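PDB 6IMV: endo-beta-1,2-glucanase from Talaromyces funiculosus, which hydrolyses the beta-1,2 linkages inside beta-1,2-glucans, acting as an endo-type glycoside hydrolase, and is seen here with the disaccharide sophorose bound. Local coordinates for residues A79-S84 with D165-L169; P248-L253 with H304-K308. All coordinates share one frame; numbering follows the deposited sequence.

Contact 1: A79-S84 with D165-L169; sequences AASKES and DNGEL. With BGC (beta-D-glucopyranose), chain D.
A79, at the N-cap position of helix 80-94, brings its CB to 4.0 Å from OD2 of D165. The A80 methyl comes next, sitting over the backbone carbonyl of D165 and close to CD2 of L169, with the N166 amide oxygen at its flank. S81 makes the polar link: its OG, held between the backbone N and the carbonyl carbon (chi1 42°), donates to D165 OD2 at 2.7 Å on the anti lone pair. The same hydroxyl accepts K82 NZ at 3.0 Å, and that ammonium also bridges to D434. D165 grips the BGC of the sophorose with both oxygens, OD1 taking BGC O4 at 2.6 Å and OD2 taking O3 at 2.8 Å, so S81, in the second shell, helps fix the carboxylate's rotation, while K82 itself touches another bound BGC. E83 lays its CB against CD1 of L169 while its carboxylate turns away to Y127, K123 and S58. S84 OG bonds back to S81 O at 2.6 Å, leaving its CB against E168 O. Segments 80-84 and 165-169, from helices 80-94 and 163-182, run in the same direction, 22° apart, consistent with neighbouring inner helices of an (alpha/alpha)6 barrel, while strand 57-64 touches K82 and E83.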
ATOM      1  N   ALA A  79       4.163   4.319  10.069  1.00 11.31           N
ATOM      2  CA  ALA A  79       2.745   4.587  10.212  1.00 10.85           C
ATOM      3  C   ALA A  79       1.967   3.304   9.938  1.00 10.68           C
ATOM      4  O   ALA A  79       2.545   2.327   9.449  1.00 10.78           O
ATOM      5  CB  ALA A  79       2.336   5.700   9.274  1.00 10.96           C
ATOM      6  N   ALA A  80       0.662   3.331  10.232  1.00 10.46           N
ATOM      7  CA  ALA A  80      -0.214   2.161  10.129  1.00 10.70           C
ATOM      8  C   ALA A  80      -0.310   1.677   8.674  1.00 10.95           C
ATOM      9  O   ALA A  80      -0.577   0.507   8.427  1.00 11.14           O
ATOM     10  CB  ALA A  80      -1.565   2.481  10.719  1.00 10.66           C
ATOM     11  N   SER A  81      -0.053   2.578   7.723  1.00 11.16           N
ATOM     12  CA  SER A  81      -0.036   2.283   6.289  1.00 11.16           C
ATOM     13  C   SER A  81       1.103   1.308   5.935  1.00 11.57           C
ATOM     14  O   SER A  81       0.895   0.355   5.169  1.00 11.73           O
ATOM     15  CB  SER A  81       0.063   3.569   5.503  1.00 10.88           C
ATOM     16  OG  SER A  81       1.003   4.450   6.109  1.00 10.48           O
ATOM     17  N   LYS A  82       2.296   1.517   6.502  1.00 11.63           N
ATOM     18  CA  LYS A  82       3.434   0.601   6.266  1.00 12.02           C
ATOM     19  C   LYS A  82       3.221  -0.696   7.062  1.00 11.73           C
ATOM     20  O   LYS A  82       3.512  -1.785   6.590  1.00 12.10           O
ATOM     21  CB  LYS A  82       4.773   1.253   6.633  1.00 12.77           C
ATOM     22  CG  LYS A  82       5.074   2.550   5.890  1.00 13.69           C
ATOM     23  CD  LYS A  82       4.605   3.799   6.607  1.00 13.97           C
ATOM     24  CE  LYS A  82       4.534   5.007   5.697  1.00 14.85           C
ATOM     25  NZ  LYS A  82       3.571   4.794   4.585  1.00 15.55           N
ATOM     26  N   GLU A  83       2.684  -0.568   8.273  1.00 11.03           N
ATOM     27  CA  GLU A  83       2.264  -1.720   9.071  1.00 10.94           C
ATOM     28  C   GLU A  83       1.347  -2.641   8.255  1.00 10.62           C
ATOM     29  O   GLU A  83       1.483  -3.842   8.320  1.00 10.89           O
ATOM     30  CB  GLU A  83       1.553  -1.259  10.340  1.00 10.79           C
ATOM     31  CG  GLU A  83       2.465  -0.568  11.331  1.00 10.74           C
ATOM     32  CD  GLU A  83       3.466  -1.475  12.018  1.00 10.85           C
ATOM     33  OE1 GLU A  83       3.031  -2.355  12.793  1.00 10.94           O
ATOM     34  OE2 GLU A  83       4.683  -1.296  11.779  1.00 11.27           O
ATOM     35  N   SER A  84       0.427  -2.054   7.484  1.00 10.63           N
ATOM     36  CA  SER A  84      -0.543  -2.808   6.687  1.00 10.82           C
ATOM     37  C   SER A  84       0.177  -3.668   5.638  1.00 10.78           C
ATOM     38  O   SER A  84      -0.228  -4.810   5.416  1.00 11.16           O
ATOM     39  CB  SER A  84      -1.600  -1.894   6.078  1.00 10.63           C
ATOM     40  OG  SER A  84      -1.136  -1.300   4.884  1.00 10.65           O
ATOM     41  N   ASP A 165      -4.611   5.619   7.120  1.00 12.12           N
ATOM     42  CA  ASP A 165      -3.558   4.652   7.399  1.00 12.21           C
ATOM     43  C   ASP A 165      -4.117   3.521   8.268  1.00 11.99           C
ATOM     44  O   ASP A 165      -3.745   2.365   8.100  1.00 11.57           O
ATOM     45  CB  ASP A 165      -2.365   5.304   8.097  1.00 12.59           C
ATOM     46  CG  ASP A 165      -1.827   6.512   7.366  1.00 12.70           C
ATOM     47  OD1 ASP A 165      -2.539   7.527   7.345  1.00 13.06           O
ATOM     48  OD2 ASP A 165      -0.712   6.423   6.828  1.00 13.33           O
ATOM     49  N   ASN A 166      -4.988   3.883   9.217  1.00 11.62           N
ATOM     50  CA  ASN A 166      -5.552   2.928  10.162  1.00 11.94           C
ATOM     51  C   ASN A 166      -6.533   1.994   9.439  1.00 11.72           C
ATOM     52  O   ASN A 166      -6.575   0.793   9.732  1.00 11.92           O
ATOM     53  CB  ASN A 166      -6.144   3.642  11.385  1.00 11.74           C
ATOM     54  CG  ASN A 166      -5.049   4.013  12.370  1.00 11.82           C
ATOM     55  OD1 ASN A 166      -4.549   3.155  13.091  1.00 11.25           O
ATOM     56  ND2 ASN A 166      -4.620   5.270  12.358  1.00 11.59           N
ATOM     57  N   GLY A 167      -7.289   2.535   8.480  1.00 11.70           N
ATOM     58  CA  GLY A 167      -8.185   1.709   7.658  1.00 11.78           C
ATOM     59  C   GLY A 167      -7.430   0.582   6.973  1.00 11.69           C
ATOM     60  O   GLY A 167      -7.882  -0.577   6.950  1.00 11.92           O
ATOM     61  N   GLU A 168      -6.256   0.921   6.434  1.00 11.19           N
ATOM     62  CA  GLU A 168      -5.380  -0.042   5.755  1.00 10.77           C
ATOM     63  C   GLU A 168      -4.919  -1.126   6.737  1.00 10.68           C
ATOM     64  O   GLU A 168      -4.992  -2.310   6.416  1.00 10.30           O
ATOM     65  CB  GLU A 168      -4.196   0.669   5.101  1.00 10.58           C
ATOM     66  CG  GLU A 168      -4.614   1.596   3.972  1.00 10.54           C
ATOM     67  CD  GLU A 168      -3.525   2.494   3.408  1.00 10.52           C
ATOM     68  OE1 GLU A 168      -2.534   2.731   4.111  1.00 10.95           O
ATOM     69  OE2 GLU A 168      -3.677   2.951   2.270  1.00 10.50           O
ATOM     70  N   LEU A 169      -4.460  -0.722   7.924  1.00 10.57           N
ATOM     71  CA  LEU A 169      -3.943  -1.662   8.911  1.00 11.06           C
ATOM     72  C   LEU A 169      -5.041  -2.629   9.375  1.00 11.50           C
ATOM     73  O   LEU A 169      -4.791  -3.829   9.537  1.00 12.24           O
ATOM     74  CB  LEU A 169      -3.365  -0.882  10.094  1.00 11.07           C
ATOM     75  CG  LEU A 169      -2.870  -1.720  11.277  1.00 11.04           C
ATOM     76  CD1 LEU A 169      -1.877  -2.786  10.844  1.00 11.19           C
ATOM     77  CD2 LEU A 169      -2.255  -0.821  12.332  1.00 10.80           C
TER
HETATM   78  C2  BGC D   2      -1.379   9.773   3.473  1.00 17.05           C
HETATM   79  C3  BGC D   2      -1.271   9.230   4.893  1.00 17.00           C
HETATM   80  C4  BGC D   2      -1.332  10.375   5.898  1.00 16.65           C
HETATM   81  C5  BGC D   2      -2.621  11.161   5.656  1.00 17.02           C
HETATM   82  C6  BGC D   2      -2.827  12.360   6.555  1.00 16.85           C
HETATM   83  C1  BGC D   2      -2.627  10.630   3.344  1.00 16.78           C
HETATM   84  O2  BGC D   2      -1.518   8.703   2.547  1.00 17.55           O
HETATM   85  O3  BGC D   2      -0.056   8.512   5.082  1.00 16.79           O
HETATM   86  O4  BGC D   2      -1.326   9.845   7.214  1.00 16.26           O
HETATM   87  O5  BGC D   2      -2.645  11.653   4.323  1.00 17.18           O
HETATM   88  O6  BGC D   2      -1.749  13.251   6.386  1.00 17.90           O

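Contact 2: P248-L253 with H304-K308; sequences PYEGEL and HETWK. With GLC (alpha-D-glucopyranose), chain B.
A type I beta turn from Y249 to E252, leading into helix 252-261, packs here against the 3-10 segment 304-307 to build one wall of the sophorose site, probably within an (alpha/alpha)6 barrel. E250 and H304 reach the glucose GLC together. The chain of E250 bends at chi2 (98°), which presents both carboxylate oxygens to the sugar: OE1 accepts from GLC O4 at 2.6 Å and OE2 from GLC O3 at 2.5 Å. H304 gives its NE2 hydrogen to GLC O4 at 3.0 Å, with a weak second approach to O3, and its ND1 is tied to S302. Ring and carboxylate stand nearly perpendicular (85°), and E250 OE2 meets the ring at its edge, 3.0 Å from H304 CD2. Behind the carboxylate, E250 CG rests on W307 CB. Y249 lies alongside E305: one ring face has P248 CD, the opposite face E305 OE1, while the phenol hydroxyl bonds to K297 O and the E305 carboxylate takes amide hydrogens from W300 and Y299. At the far end K308 sets its CB against L253 CD2, and its extended chain delivers NZ to P248 O at 2.7 Å and, in a salt bridge, to E252 OE1 at 2.7 Å, arriving 53° out of the carboxylate plane; Y472 adds a bond to NZ, Y314 one to E252 OE1, and K276 a salt bridge to E252 OE2. A methionine in place of K308 would probably leave the P248 carbonyl without its ammonium donor and E252 leaning on K276 for its salt bridge. One water closes the seam, donating to P248 O at 2.7 Å and weakly to E305 O, while Y249 CA brings its hydrogen to that same E305 oxygen, CA to O 3.4 Å.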
ATOM      1  N   PRO A 248     -13.162   7.685  -3.282  1.00 13.27           N
ATOM      2  CA  PRO A 248     -13.008   6.252  -3.532  1.00 13.54           C
ATOM      3  C   PRO A 248     -11.583   5.676  -3.398  1.00 12.99           C
ATOM      4  O   PRO A 248     -11.345   4.514  -3.783  1.00 12.89           O
ATOM      5  CB  PRO A 248     -13.483   6.056  -4.979  1.00 13.45           C
ATOM      6  CG  PRO A 248     -13.668   7.452  -5.562  1.00 14.00           C
ATOM      7  CD  PRO A 248     -13.236   8.465  -4.521  1.00 13.67           C
ATOM      8  N   TYR A 249     -10.651   6.450  -2.842  1.00 12.26           N
ATOM      9  CA  TYR A 249      -9.243   6.023  -2.744  1.00 12.34           C
ATOM     10  C   TYR A 249      -9.073   5.281  -1.403  1.00 12.42           C
ATOM     11  O   TYR A 249     -10.010   4.650  -0.944  1.00 11.76           O
ATOM     12  CB  TYR A 249      -8.338   7.216  -3.080  1.00 12.30           C
ATOM     13  CG  TYR A 249      -8.893   8.032  -4.223  1.00 12.22           C
ATOM     14  CD1 TYR A 249      -9.193   7.448  -5.447  1.00 12.45           C
ATOM     15  CD2 TYR A 249      -9.218   9.366  -4.055  1.00 12.37           C
ATOM     16  CE1 TYR A 249      -9.772   8.179  -6.478  1.00 12.12           C
ATOM     17  CE2 TYR A 249      -9.807  10.107  -5.067  1.00 12.03           C
ATOM     18  CZ  TYR A 249     -10.083   9.515  -6.286  1.00 11.89           C
ATOM     19  OH  TYR A 249     -10.656  10.257  -7.281  1.00 11.28           O
ATOM     20  N   GLU A 250      -7.875   5.316  -0.807  1.00 12.26           N
ATOM     21  CA  GLU A 250      -7.498   4.335   0.226  1.00 12.17           C
ATOM     22  C   GLU A 250      -8.342   4.517   1.487  1.00 11.79           C
ATOM     23  O   GLU A 250      -8.551   3.560   2.233  1.00 11.80           O
ATOM     24  CB  GLU A 250      -6.019   4.430   0.610  1.00 12.51           C
ATOM     25  CG  GLU A 250      -5.079   4.631  -0.561  1.00 12.57           C
ATOM     26  CD  GLU A 250      -4.703   6.086  -0.741  1.00 13.27           C
ATOM     27  OE1 GLU A 250      -5.459   6.804  -1.435  1.00 13.19           O
ATOM     28  OE2 GLU A 250      -3.697   6.511  -0.113  1.00 14.35           O
ATOM     29  N   GLY A 251      -8.833   5.743   1.705  1.00 11.40           N
ATOM     30  CA  GLY A 251      -9.649   6.076   2.853  1.00 11.36           C
ATOM     31  C   GLY A 251     -10.965   5.314   2.895  1.00 11.45           C
ATOM     32  O   GLY A 251     -11.600   5.221   3.948  1.00 11.41           O
ATOM     33  N   GLU A 252     -11.377   4.741   1.761  1.00 11.59           N
ATOM     34  CA  GLU A 252     -12.636   4.001   1.702  1.00 12.03           C
ATOM     35  C   GLU A 252     -12.599   2.774   2.624  1.00 11.76           C
ATOM     36  O   GLU A 252     -13.648   2.332   3.117  1.00 11.91           O
ATOM     37  CB  GLU A 252     -12.973   3.608   0.268  1.00 12.16           C
ATOM     38  CG  GLU A 252     -14.404   3.132   0.112  1.00 12.41           C
ATOM     39  CD  GLU A 252     -14.825   3.059  -1.340  1.00 12.90           C
ATOM     40  OE1 GLU A 252     -14.639   1.983  -1.950  1.00 12.77           O
ATOM     41  OE2 GLU A 252     -15.284   4.094  -1.869  1.00 12.74           O
ATOM     42  N   LEU A 253     -11.406   2.231   2.865  1.00 11.65           N
ATOM     43  CA  LEU A 253     -11.252   1.090   3.781  1.00 11.71           C
ATOM     44  C   LEU A 253     -11.783   1.465   5.169  1.00 12.14           C
ATOM     45  O   LEU A 253     -12.467   0.662   5.816  1.00 11.80           O
ATOM     46  CB  LEU A 253      -9.782   0.662   3.838  1.00 11.68           C
ATOM     47  CG  LEU A 253      -9.242  -0.015   2.578  1.00 11.83           C
ATOM     48  CD1 LEU A 253      -7.806  -0.465   2.795  1.00 11.85           C
ATOM     49  CD2 LEU A 253     -10.117  -1.192   2.167  1.00 12.03           C
ATOM     50  N   HIS A 304      -1.034   4.482  -6.068  1.00 11.61           N
ATOM     51  CA  HIS A 304      -1.273   4.197  -4.639  1.00 11.99           C
ATOM     52  C   HIS A 304      -2.758   4.343  -4.291  1.00 11.61           C
ATOM     53  O   HIS A 304      -3.222   3.700  -3.358  1.00 10.58           O
ATOM     54  CB  HIS A 304      -0.391   5.063  -3.721  1.00 13.07           C
ATOM     55  CG  HIS A 304      -0.970   6.401  -3.413  1.00 14.17           C
ATOM     56  ND1 HIS A 304      -0.900   7.464  -4.297  1.00 14.73           N
ATOM     57  CD2 HIS A 304      -1.637   6.857  -2.333  1.00 15.22           C
ATOM     58  CE1 HIS A 304      -1.509   8.513  -3.776  1.00 14.90           C
ATOM     59  NE2 HIS A 304      -1.963   8.168  -2.575  1.00 15.55           N
ATOM     60  N   GLU A 305      -3.493   5.169  -5.054  1.00 11.21           N
ATOM     61  CA  GLU A 305      -4.913   5.459  -4.789  1.00 11.60           C
ATOM     62  C   GLU A 305      -5.788   4.198  -4.906  1.00 11.50           C
ATOM     63  O   GLU A 305      -6.921   4.202  -4.432  1.00 11.18           O
ATOM     64  CB  GLU A 305      -5.424   6.552  -5.736  1.00 11.53           C
ATOM     65  CG  GLU A 305      -4.740   7.888  -5.541  1.00 11.47           C
ATOM     66  CD  GLU A 305      -4.881   8.862  -6.709  1.00 11.58           C
ATOM     67  OE1 GLU A 305      -5.804   8.690  -7.529  1.00 10.70           O
ATOM     68  OE2 GLU A 305      -4.039   9.777  -6.812  1.00 11.57           O
ATOM     69  N   THR A 306      -5.251   3.129  -5.516  1.00 11.50           N
ATOM     70  CA  THR A 306      -5.965   1.884  -5.816  1.00 11.81           C
ATOM     71  C   THR A 306      -5.764   0.834  -4.705  1.00 11.81           C
ATOM     72  O   THR A 306      -6.307  -0.259  -4.785  1.00 11.80           O
ATOM     73  CB  THR A 306      -5.515   1.383  -7.197  1.00 11.99           C
ATOM     74  OG1 THR A 306      -5.910   2.369  -8.152  1.00 11.86           O
ATOM     75  CG2 THR A 306      -6.096   0.044  -7.587  1.00 12.17           C
ATOM     76  N   TRP A 307      -5.029   1.205  -3.647  1.00 11.95           N
ATOM     77  CA  TRP A 307      -4.632   0.364  -2.501  1.00 12.33           C
ATOM     78  C   TRP A 307      -5.776  -0.511  -1.964  1.00 11.59           C
ATOM     79  O   TRP A 307      -5.527  -1.641  -1.548  1.00 11.34           O
ATOM     80  CB  TRP A 307      -4.105   1.285  -1.401  1.00 13.85           C
ATOM     81  CG  TRP A 307      -3.312   0.688  -0.281  1.00 15.27           C
ATOM     82  CD1 TRP A 307      -3.717  -0.223   0.650  1.00 16.23           C
ATOM     83  CD2 TRP A 307      -1.993   1.113   0.122  1.00 17.40           C
ATOM     84  NE1 TRP A 307      -2.724  -0.431   1.572  1.00 18.03           N
ATOM     85  CE2 TRP A 307      -1.660   0.388   1.289  1.00 17.69           C
ATOM     86  CE3 TRP A 307      -1.072   2.041  -0.383  1.00 17.67           C
ATOM     87  CZ2 TRP A 307      -0.435   0.545   1.937  1.00 18.18           C
ATOM     88  CZ3 TRP A 307       0.135   2.201   0.264  1.00 18.75           C
ATOM     89  CH2 TRP A 307       0.446   1.462   1.409  1.00 18.29           C
ATOM     90  N   LYS A 308      -7.001   0.023  -1.913  1.00 11.19           N
ATOM     91  CA  LYS A 308      -8.125  -0.646  -1.247  1.00 11.23           C
ATOM     92  C   LYS A 308      -8.383  -2.037  -1.839  1.00 11.40           C
ATOM     93  O   LYS A 308      -8.829  -2.924  -1.122  1.00 11.70           O
ATOM     94  CB  LYS A 308      -9.396   0.204  -1.308  1.00 11.13           C
ATOM     95  CG  LYS A 308     -10.032   0.335  -2.685  1.00 11.20           C
ATOM     96  CD  LYS A 308     -11.075   1.427  -2.765  1.00 11.11           C
ATOM     97  CE  LYS A 308     -11.847   1.407  -4.066  1.00 11.18           C
ATOM     98  NZ  LYS A 308     -12.962   2.382  -4.059  1.00 11.39           N
TER
HETATM   99  C1  GLC B   1      -4.414  12.406   0.959  1.00 15.78           C
HETATM  100  C2  GLC B   1      -3.892  11.040   1.346  1.00 16.13           C
HETATM  101  C3  GLC B   1      -3.636  10.191   0.114  1.00 16.29           C
HETATM  102  C4  GLC B   1      -4.923  10.053  -0.681  1.00 16.20           C
HETATM  103  C5  GLC B   1      -5.437  11.448  -1.039  1.00 15.62           C
HETATM  104  C6  GLC B   1      -6.806  11.381  -1.710  1.00 15.37           C
HETATM  105  O1  GLC B   1      -3.328  13.070   0.279  1.00 16.60           O
HETATM  106  O2  GLC B   1      -2.650  11.229   2.041  1.00 16.46           O
HETATM  107  O3  GLC B   1      -3.162   8.891   0.461  1.00 16.68           O
HETATM  108  O4  GLC B   1      -4.692   9.241  -1.839  1.00 15.95           O
HETATM  109  O5  GLC B   1      -5.564  12.258   0.137  1.00 15.46           O
HETATM  110  O6  GLC B   1      -7.776  10.802  -0.833  1.00 15.25           O
HETATM  111  O   HOH W   1      -9.942   3.505  -5.841  1.00 10.96           O

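Overall arrangement
Both contacts are buried, their centres about 12 Å apart, and each grips one glucose of the same sophorose: contact 1 holds BGC, contact 2 holds GLC, and BGC C1 is joined to GLC O2. Helix 163-182 is common ground, since E168 of contact 1 lays its OE2 against E250 CB and the W307 ring of contact 2, and W307 also lies on S81 and S84. Their makeup differs. In contact 1 the small A80, S81 and S84 of one helix let the other lie close, with a single hydrogen bond across them; in contact 2 a turn meets a 3-10 segment, and a lysine ammonium, a carboxylate and a water do the joining away from the sugar.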